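Local structure of Blr3880 protein (Bradyrhizobium japonicum, 2OOD) at residues His79-Leu82 / Pro83-Arg86. The protein probably catalyses the zinc-dependent hydrolytic deamination of guanine to xanthine and ammonia, the first step of guanine breakdown. Numbering follows the deposited sequence.
Sequences HIHL and PQTR. With ZN (zinc ion), chain B; GUN (guanine), chain C.
Gln84 lays the NE2 end of its amide over one face of the His81 imidazole, near its rim, with NE2 3.1 Å from His81 CG, CD against His81 CB and the two planes only 14° apart. Both side chains run the same way; in Gln84, CG sits anti to the carbonyl carbon (chi1 -72°) and the extended chain beyond it carries the amide alongside the ring. Glu107 of helix 95-107 takes a hydrogen bond from that NE2, which probably holds the amide's rotation, and the ring of Phe138 stacks on His81. With an alanine at Gln84, the imidazole would probably lose the amide from that face and Glu107 would be left without this donor.

The backbone turns back on itself here: Gln84 N donates to His81 O at 2.9 Å. Leu82 O accepts twice, from Thr85 N at 3.2 Å and, in the carbonyl plane on a lone pair, from Thr85 OG1 at 2.7 Å. All this is buried, whereas partly exposed Arg86 reaches away and hydrogen-bonds Trp420 O and Ser423 OG of the second subunit.

At the inner end, His79 NE2 (2.2 Å) and His81 NE2 (2.1 Å) bind the zinc ion, which His234, Asp326, guanine N2 and a water also ligate. This is the HxH motif closing the first barrel strand of the amidohydrolase TIM-barrel metal site.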
loop_
_atom_site.group_PDB
_atom_site.type_symbol
_atom_site.label_atom_id
_atom_site.label_comp_id
_atom_site.label_asym_id
_atom_site.label_seq_id
_atom_site.Cartn_x
_atom_site.Cartn_y
_atom_site.Cartn_z
ATOM N N HIS A 79 -14.495 10.222 -3.448
ATOM C CA HIS A 79 -15.290 9.063 -3.086
ATOM C C HIS A 79 -15.003 8.461 -1.714
ATOM O O HIS A 79 -14.206 7.532 -1.618
ATOM C CB HIS A 79 -15.078 7.990 -4.150
ATOM C CG HIS A 79 -16.104 6.902 -4.138
ATOM N ND1 HIS A 79 -17.087 6.806 -5.094
ATOM C CD2 HIS A 79 -16.283 5.850 -3.306
ATOM C CE1 HIS A 79 -17.829 5.737 -4.855
ATOM N NE2 HIS A 79 -17.361 5.141 -3.776
ATOM N N ILE A 80 -15.636 8.981 -0.661
ATOM C CA ILE A 80 -15.465 8.431 0.694
ATOM C C ILE A 80 -16.834 8.130 1.268
ATOM O O ILE A 80 -17.834 8.671 0.815
ATOM C CB ILE A 80 -14.777 9.393 1.708
ATOM C CG1 ILE A 80 -14.461 10.726 1.053
ATOM C CG2 ILE A 80 -13.540 8.745 2.307
ATOM C CD1 ILE A 80 -15.681 11.567 0.815
ATOM N N HIS A 81 -16.870 7.265 2.271
ATOM C CA HIS A 81 -18.106 6.885 2.942
ATOM C C HIS A 81 -17.980 7.334 4.394
ATOM O O HIS A 81 -17.333 6.667 5.199
ATOM C CB HIS A 81 -18.298 5.364 2.889
ATOM C CG HIS A 81 -18.712 4.839 1.549
ATOM N ND1 HIS A 81 -20.029 4.765 1.154
ATOM C CD2 HIS A 81 -17.986 4.320 0.530
ATOM C CE1 HIS A 81 -20.097 4.220 -0.048
ATOM N NE2 HIS A 81 -18.871 3.940 -0.450
ATOM N N LEU A 82 -18.596 8.463 4.719
ATOM C CA LEU A 82 -18.557 9.010 6.074
ATOM C C LEU A 82 -18.832 7.999 7.192
ATOM O O LEU A 82 -18.045 7.875 8.133
ATOM C CB LEU A 82 -19.545 10.177 6.197
ATOM C CG LEU A 82 -20.111 10.459 7.594
ATOM C CD1 LEU A 82 -19.007 10.902 8.533
ATOM C CD2 LEU A 82 -21.188 11.522 7.494
ATOM N N PRO A 83 -19.954 7.265 7.106
ATOM C CA PRO A 83 -20.291 6.287 8.140
ATOM C C PRO A 83 -19.391 5.056 8.213
ATOM O O PRO A 83 -19.622 4.172 9.034
ATOM C CB PRO A 83 -21.741 5.939 7.819
ATOM C CG PRO A 83 -21.763 6.026 6.339
ATOM C CD PRO A 83 -20.983 7.284 6.051
ATOM N N GLN A 84 -18.367 4.992 7.370
ATOM C CA GLN A 84 -17.466 3.848 7.392
ATOM C C GLN A 84 -16.116 4.190 8.024
ATOM O O GLN A 84 -15.200 3.357 8.067
ATOM C CB GLN A 84 -17.277 3.318 5.978
ATOM C CG GLN A 84 -18.508 2.617 5.451
ATOM C CD GLN A 84 -18.389 2.255 3.990
ATOM O OE1 GLN A 84 -17.317 1.889 3.524
ATOM N NE2 GLN A 84 -19.492 2.342 3.260
ATOM N N THR A 85 -16.017 5.416 8.532
ATOM C CA THR A 85 -14.814 5.931 9.177
ATOM C C THR A 85 -14.200 4.998 10.216
ATOM O O THR A 85 -12.984 4.945 10.371
ATOM C CB THR A 85 -15.111 7.275 9.887
ATOM O OG1 THR A 85 -15.498 8.256 8.918
ATOM C CG2 THR A 85 -13.896 7.765 10.653
ATOM N N ARG A 86 -15.044 4.259 10.924
ATOM C CA ARG A 86 -14.573 3.382 11.983
ATOM C C ARG A 86 -14.351 1.930 11.596
ATOM O O ARG A 86 -13.793 1.164 12.383
ATOM C CB ARG A 86 -15.556 3.448 13.149
ATOM C CG ARG A 86 -15.052 2.858 14.445
ATOM C CD ARG A 86 -16.068 3.065 15.546
ATOM N NE ARG A 86 -15.519 2.717 16.848
ATOM C CZ ARG A 86 -16.193 2.792 17.991
ATOM N NH1 ARG A 86 -17.455 3.201 17.990
ATOM N NH2 ARG A 86 -15.602 2.462 19.136
HETATM ZN ZN ZN B . -17.992 3.582 -2.358
HETATM N N9 GUN C . -21.850 0.543 -3.258
HETATM C C8 GUN C . -22.433 -0.669 -3.092
HETATM N N7 GUN C . -21.553 -1.558 -2.732
HETATM C C5 GUN C . -20.338 -0.976 -2.633
HETATM C C6 GUN C . -19.025 -1.435 -2.287
HETATM O O6 GUN C . -18.811 -2.612 -1.974
HETATM N N1 GUN C . -17.987 -0.505 -2.297
HETATM C C2 GUN C . -18.217 0.819 -2.639
HETATM N N2 GUN C . -17.170 1.728 -2.630
HETATM N N3 GUN C . -19.424 1.249 -2.961
HETATM C C4 GUN C . -20.500 0.396 -2.978
HETATM O O HOH W 1 -16.675 2.327 -0.566
#